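Local coordinates for protein TRAP dicarboxylate transporter, DctP subunit (Chromohalobacter salexigens, PDB 4P1L) that binds D-glucuronate and is probably the periplasmic solute-binding component of a TRAP transport system, at residues E132-V137 and V238-W243; S225-L230 and N288-K293. One frame throughout, in Å; residues are numbered along the deposited sequence.

Contact 1. Residues E132-V137 and V238-W243; sequences EKNLIV and VAKASW. With SO4 (sulfate ion), chain E.
Ile136 N donates to Val238 O at 2.9 Å, a nearly straight bond (169° at the hydrogen) that lies in the carbonyl plane. Val238 N returns the bond to Ile136 O, also at 2.9 Å, so the two residues form a hydrogen-bonded antiparallel pair. On the side of the sheet to which Ile136 points lies the indole of Trp243: Ile136 CG2 sits 3.9 Å from the centroid of its five-membered ring, close to the ring normal, a CH-pi contact. A chi1 of -52° sets CG1 beside the backbone N and turns CG2 away from it, over the indole; CG1 also borders the Trp243 ring, and Ile136 CD1 goes on to Lys240 CE (4.0 Å). A beta-branched residue suits this place, since it favours the extended backbone and covers two neighbours at once. Strands 135-141 and 234-239 run antiparallel here at one border of the five-stranded mixed sheet. The ladder stops where helix 240-245 begins with Ala239 as its N-cap, and Lys240 N, in the helix's first turn, donates to Asn134 O (3.0 Å) from well above the carbonyl plane. Asn134, whose positive phi an asparagine tolerates well, is the C-prime residue of the Schellman motif ending helix 121-132. The aliphatic part of Lys240 crosses the side chain of Asn134 at about a right angle, Lys240 CD lying 3.7 Å from Asn134 OD1. At the indole edge, in the ring plane, Trp243 NE1 donates to O3 of a sulfate ion (2.9 Å), probably from the crystallisation liquor and also held by Arg255.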
loop_
_atom_site.group_PDB
_atom_site.type_symbol
_atom_site.label_atom_id
_atom_site.label_comp_id
_atom_site.label_asym_id
_atom_site.label_seq_id
_atom_site.Cartn_x
_atom_site.Cartn_y
_atom_site.Cartn_z
ATOM N N GLU A 132 -9.936 -3.455 16.379
ATOM C CA GLU A 132 -9.659 -4.489 17.347
ATOM C C GLU A 132 -8.170 -4.542 17.690
ATOM O O GLU A 132 -7.807 -4.998 18.766
ATOM C CB GLU A 132 -10.213 -5.817 16.819
ATOM C CG GLU A 132 -9.417 -7.043 17.133
ATOM C CD GLU A 132 -10.202 -8.290 16.753
ATOM O OE1 GLU A 132 -11.209 -8.579 17.442
ATOM O OE2 GLU A 132 -9.841 -8.951 15.748
ATOM N N LYS A 133 -7.311 -4.047 16.801
ATOM C CA LYS A 133 -5.874 -3.979 17.076
ATOM C C LYS A 133 -5.400 -2.552 17.368
ATOM O O LYS A 133 -4.225 -2.234 17.152
ATOM C CB LYS A 133 -5.084 -4.529 15.891
ATOM C CG LYS A 133 -5.461 -5.969 15.518
ATOM C CD LYS A 133 -4.991 -6.977 16.540
ATOM C CE LYS A 133 -5.386 -8.380 16.132
ATOM N NZ LYS A 133 -4.810 -9.357 17.087
ATOM N N ASN A 134 -6.330 -1.702 17.815
ATOM C CA ASN A 134 -6.024 -0.360 18.335
ATOM C C ASN A 134 -5.720 0.690 17.287
ATOM O O ASN A 134 -5.120 1.713 17.605
ATOM C CB ASN A 134 -4.843 -0.381 19.315
ATOM C CG ASN A 134 -5.227 -0.815 20.701
ATOM O OD1 ASN A 134 -6.401 -0.992 21.023
ATOM N ND2 ASN A 134 -4.218 -0.963 21.552
ATOM N N LEU A 135 -6.141 0.461 16.053
ATOM C CA LEU A 135 -5.996 1.462 14.997
ATOM C C LEU A 135 -7.365 1.877 14.467
ATOM O O LEU A 135 -8.165 1.029 14.041
ATOM C CB LEU A 135 -5.129 0.909 13.864
ATOM C CG LEU A 135 -3.675 0.569 14.234
ATOM C CD1 LEU A 135 -2.979 -0.195 13.101
ATOM C CD2 LEU A 135 -2.875 1.821 14.599
ATOM N N ILE A 136 -7.627 3.190 14.490
ATOM C CA ILE A 136 -8.908 3.711 14.060
ATOM C C ILE A 136 -8.776 4.288 12.646
ATOM O O ILE A 136 -8.106 5.297 12.444
ATOM C CB ILE A 136 -9.427 4.788 15.015
ATOM C CG1 ILE A 136 -9.421 4.274 16.466
ATOM C CG2 ILE A 136 -10.789 5.250 14.574
ATOM C CD1 ILE A 136 -10.222 2.975 16.682
ATOM N N VAL A 137 -9.385 3.623 11.670
ATOM C CA VAL A 137 -9.259 4.044 10.268
ATOM C C VAL A 137 -10.248 5.147 9.975
ATOM O O VAL A 137 -11.455 5.000 10.230
ATOM C CB VAL A 137 -9.535 2.892 9.290
ATOM C CG1 VAL A 137 -9.573 3.424 7.862
ATOM C CG2 VAL A 137 -8.488 1.807 9.424
ATOM N N VAL A 238 -5.652 6.602 13.182
ATOM C CA VAL A 238 -5.269 7.231 14.450
ATOM C C VAL A 238 -5.114 6.142 15.537
ATOM O O VAL A 238 -5.878 5.178 15.568
ATOM C CB VAL A 238 -6.322 8.299 14.862
ATOM C CG1 VAL A 238 -6.033 8.872 16.266
ATOM C CG2 VAL A 238 -6.368 9.419 13.832
ATOM N N ALA A 239 -4.125 6.284 16.419
ATOM C CA ALA A 239 -4.030 5.444 17.617
ATOM C C ALA A 239 -5.350 5.482 18.415
ATOM O O ALA A 239 -5.913 6.549 18.700
ATOM C CB ALA A 239 -2.885 5.898 18.513
ATOM N N LYS A 240 -5.860 4.317 18.778
ATOM C CA LYS A 240 -7.116 4.284 19.524
ATOM C C LYS A 240 -7.036 5.142 20.792
ATOM O O LYS A 240 -7.981 5.844 21.125
ATOM C CB LYS A 240 -7.515 2.852 19.889
ATOM C CG LYS A 240 -8.868 2.780 20.646
ATOM C CD LYS A 240 -9.252 1.340 21.019
ATOM C CE LYS A 240 -9.631 0.517 19.794
ATOM N NZ LYS A 240 -10.592 -0.594 20.106
ATOM N N ALA A 241 -5.909 5.077 21.489
ATOM C CA ALA A 241 -5.715 5.865 22.709
ATOM C C ALA A 241 -5.867 7.360 22.428
ATOM O O ALA A 241 -6.535 8.085 23.171
ATOM C CB ALA A 241 -4.339 5.590 23.290
ATOM N N SER A 242 -5.246 7.819 21.349
ATOM C CA SER A 242 -5.294 9.241 21.007
ATOM C C SER A 242 -6.694 9.658 20.579
ATOM O O SER A 242 -7.151 10.757 20.866
ATOM C CB SER A 242 -4.303 9.557 19.881
ATOM O OG SER A 242 -2.984 9.278 20.298
ATOM N N TRP A 243 -7.368 8.759 19.878
ATOM C CA TRP A 243 -8.730 8.982 19.415
ATOM C C TRP A 243 -9.709 9.144 20.577
ATOM O O TRP A 243 -10.508 10.079 20.607
ATOM C CB TRP A 243 -9.132 7.785 18.535
ATOM C CG TRP A 243 -10.389 7.979 17.734
ATOM C CD1 TRP A 243 -11.508 7.215 17.798
ATOM C CD2 TRP A 243 -10.639 8.971 16.731
ATOM N NE1 TRP A 243 -12.446 7.666 16.897
ATOM C CE2 TRP A 243 -11.941 8.745 16.231
ATOM C CE3 TRP A 243 -9.899 10.031 16.207
ATOM C CZ2 TRP A 243 -12.530 9.558 15.248
ATOM C CZ3 TRP A 243 -10.486 10.833 15.216
ATOM C CH2 TRP A 243 -11.775 10.576 14.742
HETATM S S SO4 E . -16.261 7.348 16.270
HETATM O O1 SO4 E . -16.241 8.457 15.323
HETATM O O2 SO4 E . -17.373 6.464 15.951
HETATM O O3 SO4 E . -15.031 6.556 16.234
HETATM O O4 SO4 E . -16.394 7.883 17.624
#

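Contact 2. Residues S225-L230 and N288-K293; sequences SLTEHL and NEVDDK
A parallel pairing at the border of the four-stranded mixed sheet joins strand 223-230 to the end of strand 286-288. Leu226 N donates to Asn288 O at 2.9 Å, nearly along the C=O axis, just before the chain bends in an inverse gamma turn centred on Leu226. Beside this bond Ser225 OG donates a hydrogen bond to Asn288 OD1 (2.7 Å), in the amide plane and on a lone pair. Asn288 CG stands between its backbone N and carbonyl carbon (chi1 70°), which brings the amide over to the serine, while ND2 donates to Glu289 O and to Val155 O. Were Asn288 replaced by an alanine, Ser225 OG would probably lose this acceptor, and Val155 O this donor. Further on, Val290 CG1 meets Thr227 CG2 at 3.8 Å, two methyls suited to the buried side near Phe296. Lys293, whose long chain carries its NZ across to the strand, forms a salt bridge from NZ to Glu228 OE2 (2.8 Å), met on the anti side of the carboxylate. One water bridges Lys293 NZ and Glu228 O; another links Glu228 OE2 with Glu289 OE1, probably easing the closeness of two like charges. A third is gripped by Leu226 O, Glu289 OE1 and Val290 N, where direct pairing has ceased. Strand 286-288 thus edges the mixed sheet in one lobe of the two-lobed solute-binding-protein fold, with helix 293-298 starting soon after it.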
loop_
_atom_site.group_PDB
_atom_site.type_symbol
_atom_site.label_atom_id
_atom_site.label_comp_id
_atom_site.label_asym_id
_atom_site.label_seq_id
_atom_site.Cartn_x
_atom_site.Cartn_y
_atom_site.Cartn_z
ATOM N N SER A 225 7.456 -4.169 -16.068
ATOM C CA SER A 225 6.515 -5.053 -16.779
ATOM C C SER A 225 5.190 -5.049 -16.026
ATOM O O SER A 225 5.161 -5.352 -14.840
ATOM C CB SER A 225 7.080 -6.455 -16.856
ATOM O OG SER A 225 8.333 -6.514 -17.546
ATOM N N LEU A 226 4.099 -4.750 -16.736
ATOM C CA LEU A 226 2.824 -4.412 -16.110
ATOM C C LEU A 226 2.005 -5.627 -15.667
ATOM O O LEU A 226 0.863 -5.875 -16.119
ATOM C CB LEU A 226 2.026 -3.496 -17.052
ATOM C CG LEU A 226 2.592 -2.078 -17.152
ATOM C CD1 LEU A 226 2.115 -1.333 -18.395
ATOM C CD2 LEU A 226 2.202 -1.291 -15.914
ATOM N N THR A 227 2.577 -6.376 -14.737
ATOM C CA THR A 227 1.848 -7.447 -14.077
ATOM C C THR A 227 0.613 -6.976 -13.275
ATOM O O THR A 227 -0.351 -7.723 -13.190
ATOM C CB THR A 227 2.784 -8.236 -13.168
ATOM O OG1 THR A 227 3.536 -7.322 -12.350
ATOM C CG2 THR A 227 3.723 -9.127 -14.002
ATOM N N GLU A 228 0.669 -5.784 -12.645
ATOM C CA GLU A 228 -0.456 -5.186 -11.935
ATOM C C GLU A 228 -1.077 -6.211 -10.976
ATOM O O GLU A 228 -2.300 -6.385 -10.903
ATOM C CB GLU A 228 -1.464 -4.586 -12.936
ATOM C CG GLU A 228 -0.800 -3.524 -13.795
ATOM C CD GLU A 228 -1.685 -2.882 -14.836
ATOM O OE1 GLU A 228 -1.532 -1.670 -15.090
ATOM O OE2 GLU A 228 -2.499 -3.583 -15.430
ATOM N N HIS A 229 -0.184 -6.858 -10.224
ATOM C CA HIS A 229 -0.493 -8.048 -9.434
ATOM C C HIS A 229 -1.083 -7.798 -8.043
ATOM O O HIS A 229 -1.672 -8.717 -7.469
ATOM C CB HIS A 229 0.765 -8.917 -9.322
ATOM C CG HIS A 229 1.980 -8.180 -8.852
ATOM N ND1 HIS A 229 3.048 -7.894 -9.675
ATOM C CD2 HIS A 229 2.293 -7.670 -7.637
ATOM C CE1 HIS A 229 3.956 -7.220 -8.992
ATOM N NE2 HIS A 229 3.524 -7.082 -7.749
ATOM N N LEU A 230 -0.942 -6.566 -7.533
ATOM C CA LEU A 230 -1.464 -6.153 -6.224
ATOM C C LEU A 230 -2.040 -4.760 -6.345
ATOM O O LEU A 230 -1.460 -3.891 -6.989
ATOM C CB LEU A 230 -0.379 -6.148 -5.142
ATOM C CG LEU A 230 0.129 -7.495 -4.667
ATOM C CD1 LEU A 230 1.472 -7.325 -3.985
ATOM C CD2 LEU A 230 -0.897 -8.192 -3.770
ATOM N N ASN A 288 6.699 -2.567 -20.641
ATOM C CA ASN A 288 5.931 -3.496 -21.464
ATOM C C ASN A 288 4.713 -4.010 -20.738
ATOM O O ASN A 288 4.788 -4.332 -19.555
ATOM C CB ASN A 288 6.772 -4.708 -21.939
ATOM C CG ASN A 288 7.120 -5.676 -20.804
ATOM O OD1 ASN A 288 7.941 -5.368 -19.941
ATOM N ND2 ASN A 288 6.520 -6.855 -20.825
ATOM N N GLU A 289 3.587 -4.068 -21.448
ATOM C CA GLU A 289 2.436 -4.822 -20.998
ATOM C C GLU A 289 2.913 -6.276 -21.056
ATOM O O GLU A 289 3.711 -6.637 -21.930
ATOM C CB GLU A 289 1.228 -4.631 -21.931
ATOM C CG GLU A 289 0.798 -3.173 -22.136
ATOM C CD GLU A 289 0.030 -2.609 -20.936
ATOM O OE1 GLU A 289 -0.273 -3.361 -19.966
ATOM O OE2 GLU A 289 -0.282 -1.406 -20.973
ATOM N N VAL A 290 2.432 -7.100 -20.143
ATOM C CA VAL A 290 2.690 -8.528 -20.206
ATOM C C VAL A 290 1.781 -9.151 -21.248
ATOM O O VAL A 290 0.818 -8.532 -21.698
ATOM C CB VAL A 290 2.528 -9.254 -18.836
ATOM C CG1 VAL A 290 3.517 -8.694 -17.806
ATOM C CG2 VAL A 290 1.090 -9.180 -18.298
ATOM N N ASP A 291 2.106 -10.371 -21.646
ATOM C CA ASP A 291 1.325 -11.097 -22.633
ATOM C C ASP A 291 -0.108 -11.266 -22.196
ATOM O O ASP A 291 -1.010 -11.001 -22.966
ATOM C CB ASP A 291 1.915 -12.493 -22.863
ATOM C CG ASP A 291 3.084 -12.479 -23.816
ATOM O OD1 ASP A 291 3.588 -11.369 -24.127
ATOM O OD2 ASP A 291 3.486 -13.572 -24.259
ATOM N N ASP A 292 -0.310 -11.735 -20.969
ATOM C CA ASP A 292 -1.634 -12.174 -20.512
ATOM C C ASP A 292 -1.679 -12.230 -18.976
ATOM O O ASP A 292 -1.192 -13.185 -18.366
ATOM C CB ASP A 292 -1.937 -13.526 -21.119
ATOM C CG ASP A 292 -3.257 -14.113 -20.639
ATOM O OD1 ASP A 292 -4.088 -13.381 -20.037
ATOM O OD2 ASP A 292 -3.436 -15.322 -20.878
ATOM N N LYS A 293 -2.253 -11.190 -18.373
ATOM C CA LYS A 293 -2.315 -11.073 -16.925
ATOM C C LYS A 293 -3.055 -12.262 -16.323
ATOM O O LYS A 293 -2.741 -12.719 -15.214
ATOM C CB LYS A 293 -2.962 -9.736 -16.521
ATOM C CG LYS A 293 -2.011 -8.539 -16.589
ATOM C CD LYS A 293 -2.752 -7.185 -16.460
ATOM C CE LYS A 293 -3.502 -7.062 -15.132
ATOM N NZ LYS A 293 -4.195 -5.708 -14.982
HETATM O O HOH W 1 0.047 -5.859 -18.720
HETATM O O HOH W 2 -4.521 -5.556 -12.284
HETATM O O HOH W 3 -2.296 -2.587 -18.266
#

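In the fold
From the N terminus, the chain reaches 132-137 first, at the end of helix 121-132, then passes through strands 146-150 and 204-207 before 225-230. Strand 234-239 follows and closes contact 1, a loop of 100 residues; contact 2 closes only after helix 248-282 has carried the chain to 288-293. The two loops therefore cross rather than nest. Contact 1 ties a border strand of the five-stranded sheet to its neighbour, and contact 2 does the same in the four-stranded sheet. Their centres lie about 36 Å apart on opposite sides of the chain's centre, consistent with the two-lobed form of solute-binding proteins, in which the ligand sits between the lobes.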